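Lipolytic enzyme, g-d-s-l (Clostridium thermocellum, PDB 2W47) is represented here by its family 6 carbohydrate-binding module, a beta-sandwich domain that holds a glycan and a calcium ion. Local coordinates at residues Y7-A12 with C30-H35; I57-N62 with V123-V128; D11-N16 with Y41-V46; P69-V74 with T113-D118. All blocks are in the same frame, centred on the assembly; numbering follows the deposited sequence.

Contact 1 of 4, residues Y7-A12 with C30-H35; sequences YQAEDA and CYVNYH. With CA (calcium ion), chain C; AQA (4-deoxy-beta-L-threo-hex-4-enopyranuronic acid), chain B.
A9 and C30 bury the most surface here, and the touching is done largely by one methyl group. A9 CB presses on the start of strand 31-34, standing 3.6 Å from C30 O and no farther from the CA of Y31. Beyond it, V32 CG2 closes on A9 CB at 3.8 Å; with CG1 of V32 anti to the backbone N (chi1 -176°), CG2 is the branch left beside that N, facing the methyl. C30 SG comes in at 4.2 Å from A9 CB and also brushes E10 CB.

No direct hydrogen bond crosses between the segments; a water bridges them, accepting from C30 N at 2.7 Å and lying 2.6 Å from Q8 OE1, to which it probably donates. Q8 OE1 also receives a long bond from A9 N (3.3 Å, 147°), tilted from the carbonyl plane, while the bond from NE2 to T27 OG1 is the firmer hold on the amide.

Along the same strand lies the glycan and calcium site of this module. The calcium ion is bound by N33 OD1 at 2.2 Å and by Y34 O at 2.3 Å, with N36, waters and the AQA carboxylate completing it; Y31 OH bonds E20. The strand 31-34 pairs antiparallel with strand 17-20, and V32 also bonds V123 of strand 122-130, while the short 3-10 turn at A9 follows directly on strand 5-8.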
# COMPACT_ATOMS: atom_id res chain seq x y z
N TYR A 7 -4.09 -7.05 4.97
CA TYR A 7 -2.69 -7.47 4.95
C TYR A 7 -1.93 -6.48 5.81
O TYR A 7 -1.71 -5.33 5.40
CB TYR A 7 -2.18 -7.52 3.50
CG TYR A 7 -2.83 -8.64 2.74
CD1 TYR A 7 -2.26 -9.91 2.71
CD2 TYR A 7 -4.06 -8.46 2.11
CE1 TYR A 7 -2.88 -10.96 2.04
CE2 TYR A 7 -4.68 -9.50 1.44
CZ TYR A 7 -4.09 -10.75 1.41
OH TYR A 7 -4.70 -11.80 0.76
N GLN A 8 -1.59 -6.90 7.02
CA GLN A 8 -0.98 -5.99 7.98
C GLN A 8 0.48 -5.69 7.67
O GLN A 8 1.15 -6.46 6.98
CB GLN A 8 -1.11 -6.52 9.42
CG GLN A 8 -2.41 -6.09 10.13
CD GLN A 8 -2.43 -4.60 10.42
OE1 GLN A 8 -1.40 -3.93 10.34
NE2 GLN A 8 -3.61 -4.07 10.75
N ALA A 9 0.97 -4.57 8.19
CA ALA A 9 2.35 -4.13 7.97
C ALA A 9 3.36 -5.23 8.27
O ALA A 9 4.30 -5.45 7.49
CB ALA A 9 2.64 -2.88 8.81
N GLU A 10 3.16 -5.93 9.39
CA GLU A 10 4.13 -6.93 9.85
C GLU A 10 4.25 -8.13 8.90
O GLU A 10 5.22 -8.89 8.96
CB GLU A 10 3.80 -7.41 11.28
CG GLU A 10 2.54 -8.31 11.35
CD GLU A 10 1.90 -8.48 12.73
OE1 GLU A 10 0.69 -8.82 12.75
OE2 GLU A 10 2.54 -8.28 13.78
N ASP A 11 3.27 -8.30 8.01
CA ASP A 11 3.28 -9.44 7.09
C ASP A 11 3.84 -9.12 5.71
O ASP A 11 3.96 -10.00 4.85
CB ASP A 11 1.89 -10.06 7.02
CG ASP A 11 1.51 -10.77 8.32
OD1 ASP A 11 2.37 -11.49 8.89
OD2 ASP A 11 0.38 -10.59 8.78
N ALA A 12 4.21 -7.86 5.52
CA ALA A 12 4.84 -7.44 4.29
C ALA A 12 6.31 -7.83 4.27
O ALA A 12 6.93 -8.07 5.30
CB ALA A 12 4.72 -5.93 4.14
N CYS A 30 1.76 -2.48 14.24
CA CYS A 30 2.71 -1.48 13.77
C CYS A 30 2.30 -1.01 12.38
O CYS A 30 1.29 -1.43 11.83
CB CYS A 30 4.13 -2.07 13.73
SG CYS A 30 4.31 -3.52 12.64
N TYR A 31 3.12 -0.13 11.81
CA TYR A 31 2.96 0.32 10.43
C TYR A 31 4.35 0.44 9.80
O TYR A 31 5.37 0.37 10.50
CB TYR A 31 2.20 1.65 10.39
CG TYR A 31 2.91 2.78 11.10
CD1 TYR A 31 3.86 3.57 10.43
CD2 TYR A 31 2.63 3.08 12.43
CE1 TYR A 31 4.52 4.61 11.08
CE2 TYR A 31 3.28 4.13 13.09
CZ TYR A 31 4.21 4.89 12.40
OH TYR A 31 4.85 5.92 13.05
N VAL A 32 4.38 0.61 8.48
CA VAL A 32 5.64 0.78 7.76
C VAL A 32 6.00 2.25 7.62
O VAL A 32 5.18 3.06 7.22
CB VAL A 32 5.57 0.17 6.35
CG1 VAL A 32 6.93 0.27 5.67
CG2 VAL A 32 5.14 -1.28 6.40
N ASN A 33 7.25 2.57 7.95
CA ASN A 33 7.83 3.87 7.69
C ASN A 33 8.98 3.68 6.71
O ASN A 33 9.97 3.04 7.04
CB ASN A 33 8.29 4.50 9.01
CG ASN A 33 9.13 5.75 8.82
OD1 ASN A 33 9.24 6.31 7.73
ND2 ASN A 33 9.77 6.18 9.91
N TYR A 34 8.80 4.20 5.49
CA TYR A 34 9.82 4.10 4.45
C TYR A 34 11.04 4.91 4.83
O TYR A 34 10.92 5.97 5.43
CB TYR A 34 9.26 4.69 3.15
CG TYR A 34 8.30 3.82 2.36
CD1 TYR A 34 6.99 3.62 2.79
CD2 TYR A 34 8.69 3.25 1.15
CE1 TYR A 34 6.10 2.85 2.05
CE2 TYR A 34 7.81 2.48 0.40
CZ TYR A 34 6.52 2.28 0.87
OH TYR A 34 5.61 1.52 0.15
N HIS A 35 12.24 4.45 4.45
CA HIS A 35 13.40 5.34 4.48
C HIS A 35 13.10 6.55 3.61
O HIS A 35 12.41 6.44 2.59
CB HIS A 35 14.63 4.64 3.91
CG HIS A 35 15.21 3.58 4.79
ND1 HIS A 35 14.64 3.19 5.98
CD2 HIS A 35 16.31 2.81 4.62
CE1 HIS A 35 15.38 2.23 6.52
NE2 HIS A 35 16.39 1.98 5.71
CA CA C . 9.49 7.73 6.02
O6A AQA B . 9.09 11.82 6.92
C6 AQA B . 8.68 10.72 7.39
O6B AQA B . 8.57 9.68 6.68
C5 AQA B . 8.35 10.65 8.68
O5 AQA B . 8.46 11.88 9.45
C4 AQA B . 7.90 9.50 9.23
C3 AQA B . 7.75 9.38 10.73
O3 AQA B . 6.80 8.36 11.09
C2 AQA B . 7.29 10.73 11.26
O2 AQA B . 7.14 10.71 12.68
C1 AQA B . 8.30 11.81 10.87
O HOH W 1 -0.05 -3.50 12.50
O HOH W 2 7.27 6.62 5.37
O HOH W 3 11.00 8.57 7.63
O HOH W 4 9.38 8.14 3.74

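Contact 2 of 4, residues I57-N62 with V123-V128; sequences IFRYAN and VDYLKV
This is an antiparallel strand pair inside the four-stranded sheet, joining strand 52-61 to strand 122-130; the segment axes run 4.7 Å apart at 171°. I57 and K127 form a hydrogen-bonded pair, with I57 N to K127 O at 2.9 Å and K127 N to I57 O at 2.7 Å, both in the carbonyl plane. Farther along, D124 N bonds R59 O at 2.8 Å.

On the face bearing F58, V123 and L126, L126 CD1 sits over the centre of the F58 ring, 4.0 Å from its centroid, in a CH-pi contact, and V123 CG1 meets the edge of the same ring. This is the inward face of a beta sandwich: L126 also packs on W44 and V46 of the other sheet, and V123 on I42.

The R59 and Y125 face is more polar. The backbone places R59 CB over the Y125 ring, 3.8 Å from its centroid and toward the rim. With CG anti to the backbone N (chi1 -177°), the extended R59 chain runs alongside D124 and carries NH2 to a salt bridge with D124 OD2 at 2.8 Å. OD2 lies close to the guanidinium plane, whereas NH2 approaches it from above the carboxylate plane. G25 O takes a second bond from NH2, and T27 OG1 bonds OD2.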
# COMPACT_ATOMS: atom_id res chain seq x y z
N ILE A 57 -6.61 -1.20 -1.29
CA ILE A 57 -6.68 0.05 -0.55
C ILE A 57 -5.57 0.10 0.49
O ILE A 57 -5.47 -0.77 1.36
CB ILE A 57 -8.06 0.23 0.14
CG1 ILE A 57 -9.18 0.27 -0.91
CG2 ILE A 57 -8.06 1.48 1.00
CD1 ILE A 57 -10.58 0.52 -0.33
N PHE A 58 -4.73 1.12 0.40
CA PHE A 58 -3.69 1.36 1.39
C PHE A 58 -4.22 2.35 2.42
O PHE A 58 -4.71 3.42 2.05
CB PHE A 58 -2.44 1.97 0.74
CG PHE A 58 -1.82 1.10 -0.32
CD1 PHE A 58 -0.81 0.20 0.01
CD2 PHE A 58 -2.22 1.20 -1.65
CE1 PHE A 58 -0.23 -0.60 -0.97
CE2 PHE A 58 -1.64 0.41 -2.63
CZ PHE A 58 -0.64 -0.49 -2.30
N ARG A 59 -4.15 1.99 3.69
CA ARG A 59 -4.39 2.96 4.74
C ARG A 59 -3.05 3.58 5.08
O ARG A 59 -2.11 2.87 5.40
CB ARG A 59 -5.04 2.31 5.96
CG ARG A 59 -5.40 3.29 7.07
CD ARG A 59 -6.29 2.66 8.13
NE ARG A 59 -6.82 3.65 9.07
CZ ARG A 59 -6.28 3.94 10.25
NH1 ARG A 59 -6.85 4.86 11.04
NH2 ARG A 59 -5.18 3.33 10.66
N TYR A 60 -2.95 4.91 5.01
CA TYR A 60 -1.66 5.58 5.02
C TYR A 60 -1.72 6.93 5.73
O TYR A 60 -2.80 7.51 5.90
CB TYR A 60 -1.15 5.77 3.58
CG TYR A 60 -1.74 6.98 2.90
CD1 TYR A 60 -1.05 8.18 2.89
CD2 TYR A 60 -2.99 6.92 2.29
CE1 TYR A 60 -1.58 9.31 2.28
CE2 TYR A 60 -3.53 8.05 1.67
CZ TYR A 60 -2.81 9.23 1.67
OH TYR A 60 -3.32 10.37 1.09
N ALA A 61 -0.56 7.43 6.14
CA ALA A 61 -0.44 8.78 6.66
C ALA A 61 0.67 9.50 5.93
O ALA A 61 1.67 8.90 5.56
CB ALA A 61 -0.18 8.77 8.17
N ASN A 62 0.48 10.80 5.73
CA ASN A 62 1.50 11.64 5.13
C ASN A 62 1.43 13.00 5.80
O ASN A 62 0.59 13.84 5.44
CB ASN A 62 1.32 11.74 3.61
CG ASN A 62 2.35 12.63 2.95
OD1 ASN A 62 3.21 13.20 3.62
ND2 ASN A 62 2.25 12.79 1.63
N VAL A 123 2.56 3.50 6.02
CA VAL A 123 1.50 2.59 5.55
C VAL A 123 1.10 1.61 6.65
O VAL A 123 1.93 0.83 7.17
CB VAL A 123 1.91 1.81 4.27
CG1 VAL A 123 0.82 0.85 3.87
CG2 VAL A 123 2.20 2.79 3.12
N ASP A 124 -0.17 1.66 7.02
CA ASP A 124 -0.72 0.85 8.10
C ASP A 124 -1.00 -0.58 7.65
O ASP A 124 -0.66 -1.55 8.35
CB ASP A 124 -2.02 1.51 8.58
CG ASP A 124 -2.59 0.87 9.81
OD1 ASP A 124 -1.83 0.30 10.61
OD2 ASP A 124 -3.82 0.99 10.00
N TYR A 125 -1.64 -0.71 6.49
CA TYR A 125 -2.02 -2.00 5.93
C TYR A 125 -2.47 -1.85 4.49
O TYR A 125 -2.66 -0.73 4.00
CB TYR A 125 -3.13 -2.68 6.75
CG TYR A 125 -4.46 -1.94 6.87
CD1 TYR A 125 -5.28 -1.74 5.76
CD2 TYR A 125 -4.92 -1.52 8.11
CE1 TYR A 125 -6.51 -1.10 5.88
CE2 TYR A 125 -6.15 -0.89 8.24
CZ TYR A 125 -6.94 -0.68 7.12
OH TYR A 125 -8.16 -0.05 7.23
N LEU A 126 -2.63 -2.99 3.83
CA LEU A 126 -3.28 -3.08 2.54
C LEU A 126 -4.55 -3.90 2.74
O LEU A 126 -4.50 -5.00 3.27
CB LEU A 126 -2.36 -3.77 1.53
CG LEU A 126 -2.96 -4.19 0.19
CD1 LEU A 126 -3.35 -2.98 -0.65
CD2 LEU A 126 -2.01 -5.09 -0.58
N LYS A 127 -5.67 -3.34 2.31
CA LYS A 127 -6.97 -4.00 2.39
C LYS A 127 -7.38 -4.42 0.99
O LYS A 127 -7.32 -3.61 0.06
CB LYS A 127 -7.98 -3.02 2.97
CG LYS A 127 -9.42 -3.52 3.03
CD LYS A 127 -10.32 -2.39 3.56
CE LYS A 127 -11.76 -2.82 3.71
NZ LYS A 127 -12.56 -1.72 4.32
N VAL A 128 -7.78 -5.67 0.83
CA VAL A 128 -8.09 -6.24 -0.48
C VAL A 128 -9.48 -6.84 -0.44
O VAL A 128 -9.81 -7.62 0.46
CB VAL A 128 -7.04 -7.31 -0.91
CG1 VAL A 128 -7.32 -7.89 -2.30
CG2 VAL A 128 -5.63 -6.72 -0.87

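Contact 3 of 4, residues D11-N16 with Y41-V46; sequences DAIIYN and YIEWNV
Y15 CB rests on the ring of Y41, 3.5 Å from its centroid and 15° off the normal, a CH-pi contact over one face. The two rings do not stack: their planes are 28° apart and slid past each other, so overlap is slight. Y41 CG lies between its own backbone N and carbonyl carbon (chi1 66°), which turns the ring across toward Y15. On the same side of the sheet I13 and E43 point the same way side by side, touching through I13 CD1 and E43 OE2.

The other side carries I14 and I42, which meet through their CG2 atoms, though I42 is modelled in two conformers and that pair is uncertain in detail. Here too is a second CH-pi contact, where A12 CB stands over the five-membered ring of W44, 3.7 Å from its centroid.

The backbone sets this register. I13 and E43 form a hydrogen-bonded pair, I13 N to E43 O and E43 N to I13 O each 2.8 Å, and Y15 with Y41 forms another, whose Y41 N reaches Y15 O at 2.9 Å. Ahead of strand 13-15, a water donates to D11 O (2.8 Å) and accepts from N45 N.

Partners farther out probably help to position the side chains. E43 OE1 makes a salt bridge to R111, which also lies against Y41 as a cation-pi partner; W44 NE1 donates to Q8 O, and N45 OD1 accepts from N107. Strand 13-15 is the outermost strand of the five-stranded sheet, flanked by strand 41-48, an antiparallel edge pairing as found in the beta-sandwich fold of family 6 modules.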
# COMPACT_ATOMS: atom_id res chain seq x y z
N ASP A 11 3.27 -8.30 8.01
CA ASP A 11 3.28 -9.44 7.09
C ASP A 11 3.84 -9.12 5.71
O ASP A 11 3.96 -10.00 4.85
CB ASP A 11 1.89 -10.06 7.02
CG ASP A 11 1.51 -10.77 8.32
OD1 ASP A 11 2.37 -11.49 8.89
OD2 ASP A 11 0.38 -10.59 8.78
N ALA A 12 4.21 -7.86 5.52
CA ALA A 12 4.84 -7.44 4.29
C ALA A 12 6.31 -7.83 4.27
O ALA A 12 6.93 -8.07 5.30
CB ALA A 12 4.72 -5.93 4.14
N ILE A 13 6.85 -7.90 3.06
CA ILE A 13 8.28 -7.92 2.83
C ILE A 13 8.63 -6.47 2.55
O ILE A 13 8.01 -5.82 1.71
CB ILE A 13 8.63 -8.83 1.64
CG1 ILE A 13 8.29 -10.28 2.00
CG2 ILE A 13 10.10 -8.66 1.22
CD1 ILE A 13 7.96 -11.16 0.80
N ILE A 14 9.59 -5.93 3.30
CA ILE A 14 9.92 -4.52 3.17
C ILE A 14 11.40 -4.33 2.84
O ILE A 14 12.25 -5.14 3.25
CB ILE A 14 9.47 -3.68 4.40
CG1 ILE A 14 10.29 -4.03 5.65
CG2 ILE A 14 7.96 -3.85 4.63
CD1 ILE A 14 9.86 -3.28 6.90
N TYR A 15 11.69 -3.27 2.10
CA TYR A 15 13.04 -2.96 1.68
C TYR A 15 13.26 -1.47 1.85
O TYR A 15 12.47 -0.67 1.38
CB TYR A 15 13.23 -3.34 0.21
CG TYR A 15 14.50 -2.80 -0.41
CD1 TYR A 15 15.73 -3.39 -0.12
CD2 TYR A 15 14.46 -1.72 -1.28
CE1 TYR A 15 16.90 -2.89 -0.69
CE2 TYR A 15 15.63 -1.22 -1.85
CZ TYR A 15 16.84 -1.81 -1.55
OH TYR A 15 17.99 -1.31 -2.12
N ASN A 16 14.34 -1.10 2.53
CA ASN A 16 14.60 0.31 2.82
C ASN A 16 13.38 1.00 3.43
O ASN A 16 12.94 2.08 3.01
CB ASN A 16 15.16 1.04 1.59
CG ASN A 16 16.63 0.76 1.39
OD1 ASN A 16 17.30 0.29 2.31
ND2 ASN A 16 17.13 1.05 0.21
N TYR A 41 10.45 -0.06 -0.63
CA TYR A 41 9.19 -0.68 -1.01
C TYR A 41 8.59 -1.56 0.05
O TYR A 41 9.27 -2.00 0.97
CB TYR A 41 9.30 -1.46 -2.33
CG TYR A 41 10.19 -2.70 -2.35
CD1 TYR A 41 9.77 -3.91 -1.79
CD2 TYR A 41 11.43 -2.67 -2.99
CE1 TYR A 41 10.59 -5.06 -1.83
CE2 TYR A 41 12.24 -3.80 -3.05
CZ TYR A 41 11.82 -4.98 -2.47
OH TYR A 41 12.65 -6.08 -2.53
N ILE A 42 7.29 -1.80 -0.10
CA ILE A 42 6.55 -2.77 0.69
C ILE A 42 5.88 -3.73 -0.28
O ILE A 42 5.33 -3.31 -1.31
CB ILE A 42 5.50 -2.11 1.62
CG1 ILE A 42 4.39 -1.44 0.81
CG2 ILE A 42 6.18 -1.14 2.58
CD1 ILE A 42 3.41 -0.62 1.63
N GLU A 43 5.93 -5.02 0.04
CA GLU A 43 5.40 -6.04 -0.84
C GLU A 43 4.59 -7.04 -0.04
O GLU A 43 5.04 -7.50 1.00
CB GLU A 43 6.56 -6.75 -1.54
CG GLU A 43 6.15 -7.83 -2.50
CD GLU A 43 7.33 -8.35 -3.26
OE1 GLU A 43 7.76 -7.67 -4.22
OE2 GLU A 43 7.84 -9.44 -2.91
N TRP A 44 3.41 -7.37 -0.54
CA TRP A 44 2.61 -8.41 0.07
C TRP A 44 2.30 -9.51 -0.93
O TRP A 44 2.14 -9.27 -2.13
CB TRP A 44 1.28 -7.85 0.55
CG TRP A 44 1.30 -7.10 1.84
CD1 TRP A 44 1.29 -7.63 3.10
CD2 TRP A 44 1.24 -5.68 2.01
NE1 TRP A 44 1.25 -6.63 4.04
CE2 TRP A 44 1.22 -5.42 3.39
CE3 TRP A 44 1.21 -4.61 1.11
CZ2 TRP A 44 1.17 -4.14 3.91
CZ3 TRP A 44 1.16 -3.33 1.63
CH2 TRP A 44 1.14 -3.10 3.01
N ASN A 45 2.20 -10.73 -0.40
CA ASN A 45 1.68 -11.86 -1.14
C ASN A 45 0.18 -11.95 -0.90
O ASN A 45 -0.28 -12.33 0.18
CB ASN A 45 2.39 -13.14 -0.70
CG ASN A 45 3.81 -13.20 -1.21
OD1 ASN A 45 4.06 -12.99 -2.40
ND2 ASN A 45 4.74 -13.52 -0.32
N VAL A 46 -0.58 -11.54 -1.91
CA VAL A 46 -2.03 -11.37 -1.78
C VAL A 46 -2.76 -12.50 -2.49
O VAL A 46 -2.50 -12.78 -3.66
CB VAL A 46 -2.45 -9.99 -2.35
CG1 VAL A 46 -3.98 -9.84 -2.40
CG2 VAL A 46 -1.87 -8.89 -1.49
O HOH W 5 2.75 -10.89 2.46

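Contact 4 of 4, residues P69-V74 with T113-D118; sequences PMRITV and TAIASD
Two antiparallel strands of the five-stranded sheet meet here where one of them gives way to a loop: strand 70-74 pairs with the end of strand 106-114. R71 and T113 are a hydrogen-bonded pair, with R71 N to T113 O at 2.8 Å and T113 N to R71 O at 3.0 Å. M70 and A114 follow as a non-hydrogen-bonded pair, in which M70 CA comes to 3.1 Å from T113 O in a CA-H...O contact. One more bond, I115 N to P69 O at 3.2 Å, carries the pairing beyond the strand.

Waters bridge the two strands at their margins. One donates to P69 O at 2.7 Å and accepts from A116 N, so that carbonyl is gripped twice. Another donates to R71 O and lies 2.7 Å from T113 OG1, with T73 OG1 also bonded to it.

I115 folds back over the pairing: CG1 lies anti to the carbonyl carbon (chi1 -68°), and CD1 reaches P69 CB at 4.1 Å and the backbone at M70 and R71. In the conformer given, the R71 and I115 side chains cross at about a right angle, with I115 CG1 over one face of the guanidinium, offset toward its rim. At the guanidinium edge a water links R71 NH1 to A114 O; R71 is modelled twice, so this part is tentative.

M70 and A114 point the other way and pack on Y34. Beyond the pairing, D118 makes a salt bridge to R68 and bonds N36, both of the glycan pocket; the strand thus ends in a loop bordering the site, consistent with a beta-sandwich carbohydrate-binding module.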
# COMPACT_ATOMS: atom_id res chain seq x y z
N PRO A 69 4.34 9.91 -4.12
CA PRO A 69 3.82 8.97 -5.10
C PRO A 69 4.56 7.64 -5.07
O PRO A 69 5.75 7.58 -4.71
CB PRO A 69 4.03 9.70 -6.43
CG PRO A 69 5.22 10.57 -6.18
CD PRO A 69 5.07 11.02 -4.77
N MET A 70 3.85 6.57 -5.42
CA MET A 70 4.45 5.24 -5.47
C MET A 70 4.07 4.50 -6.72
O MET A 70 2.96 4.65 -7.24
CB MET A 70 4.08 4.41 -4.23
CG MET A 70 4.48 5.07 -2.93
SD MET A 70 4.77 3.88 -1.61
CE MET A 70 3.09 3.56 -1.06
N ARG A 71 5.02 3.71 -7.20
CA ARG A 71 4.83 2.85 -8.36
C ARG A 71 4.26 1.52 -7.86
O ARG A 71 4.86 0.86 -7.01
CB ARG A 71 6.19 2.62 -9.02
CG ARG A 71 6.16 2.18 -10.47
CD ARG A 71 7.57 1.99 -11.04
NE ARG A 71 8.37 3.21 -10.95
CZ ARG A 71 9.33 3.43 -10.05
NH1 ARG A 71 9.99 4.58 -10.06
NH2 ARG A 71 9.63 2.51 -9.14
N ILE A 72 3.10 1.14 -8.39
CA ILE A 72 2.43 -0.08 -7.97
C ILE A 72 2.60 -1.15 -9.02
O ILE A 72 2.26 -0.95 -10.19
CB ILE A 72 0.93 0.15 -7.68
CG1 ILE A 72 0.71 1.43 -6.87
CG2 ILE A 72 0.31 -1.09 -7.01
CD1 ILE A 72 1.44 1.50 -5.52
N THR A 73 3.09 -2.30 -8.58
CA THR A 73 3.27 -3.44 -9.46
C THR A 73 2.49 -4.66 -8.94
O THR A 73 2.37 -4.86 -7.73
CB THR A 73 4.75 -3.82 -9.66
OG1 THR A 73 5.39 -4.01 -8.39
CG2 THR A 73 5.49 -2.73 -10.42
N VAL A 74 1.96 -5.44 -9.88
CA VAL A 74 1.34 -6.72 -9.57
C VAL A 74 2.11 -7.75 -10.36
O VAL A 74 2.14 -7.71 -11.60
CB VAL A 74 -0.16 -6.76 -9.97
CG1 VAL A 74 -0.74 -8.16 -9.78
CG2 VAL A 74 -0.94 -5.75 -9.16
N THR A 113 6.37 0.94 -4.47
CA THR A 113 7.75 1.42 -4.45
C THR A 113 7.77 2.95 -4.44
O THR A 113 7.11 3.58 -5.27
CB THR A 113 8.52 0.92 -5.68
OG1 THR A 113 8.51 -0.51 -5.68
CG2 THR A 113 9.97 1.37 -5.67
N ALA A 114 8.53 3.52 -3.52
CA ALA A 114 8.64 4.98 -3.41
C ALA A 114 9.37 5.55 -4.61
O ALA A 114 10.46 5.08 -4.97
CB ALA A 114 9.34 5.36 -2.13
N ILE A 115 8.77 6.58 -5.22
CA ILE A 115 9.34 7.23 -6.40
C ILE A 115 10.28 8.39 -6.05
O ILE A 115 11.35 8.53 -6.65
CB ILE A 115 8.23 7.72 -7.34
CG1 ILE A 115 7.49 6.53 -7.97
CG2 ILE A 115 8.81 8.60 -8.45
CD1 ILE A 115 6.17 6.89 -8.58
N ALA A 116 9.86 9.23 -5.11
CA ALA A 116 10.57 10.49 -4.84
C ALA A 116 11.46 10.40 -3.62
O ALA A 116 11.41 9.42 -2.87
CB ALA A 116 9.57 11.66 -4.75
N SER A 117 12.27 11.43 -3.42
CA SER A 117 13.40 11.35 -2.49
C SER A 117 13.02 11.42 -1.02
O SER A 117 13.86 11.13 -0.16
CB SER A 117 14.43 12.44 -2.82
OG SER A 117 14.88 12.29 -4.14
N ASP A 118 11.78 11.79 -0.71
CA ASP A 118 11.34 11.76 0.68
C ASP A 118 10.70 10.42 1.03
O ASP A 118 10.21 10.24 2.14
CB ASP A 118 10.36 12.91 0.97
CG ASP A 118 10.48 13.44 2.39
OD1 ASP A 118 11.50 13.19 3.07
OD2 ASP A 118 9.52 14.12 2.83
O HOH W 6 7.60 8.98 -3.26
O HOH W 7 6.47 -1.39 -7.28
O HOH W 8 11.62 4.37 -7.47
O HOH W 9 12.11 6.90 -8.68

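Contacts 2, 3 and 4 are antiparallel strand pairs, whereas contact 1 joins a 3-10 turn to a strand and alone holds calcium ligands. Contact 1 is buried, contacts 2 and 4 partly so, and contact 3 lies at the surface. The chemistry follows place: contact 2 is apolar on its inward face and carries a salt bridge on the other, contact 3 adds CH-pi packing at an exposed sheet edge, and contact 4 gathers water bridges where its strand ends. Contacts 3 and 4 belong to the same five-stranded sheet, with Y41 touching T113 between them; contact 2 lies in the facing sheet. Contact 1 bonds to contact 2 through Y7 and V32 and shares D11 and A12 with contact 3.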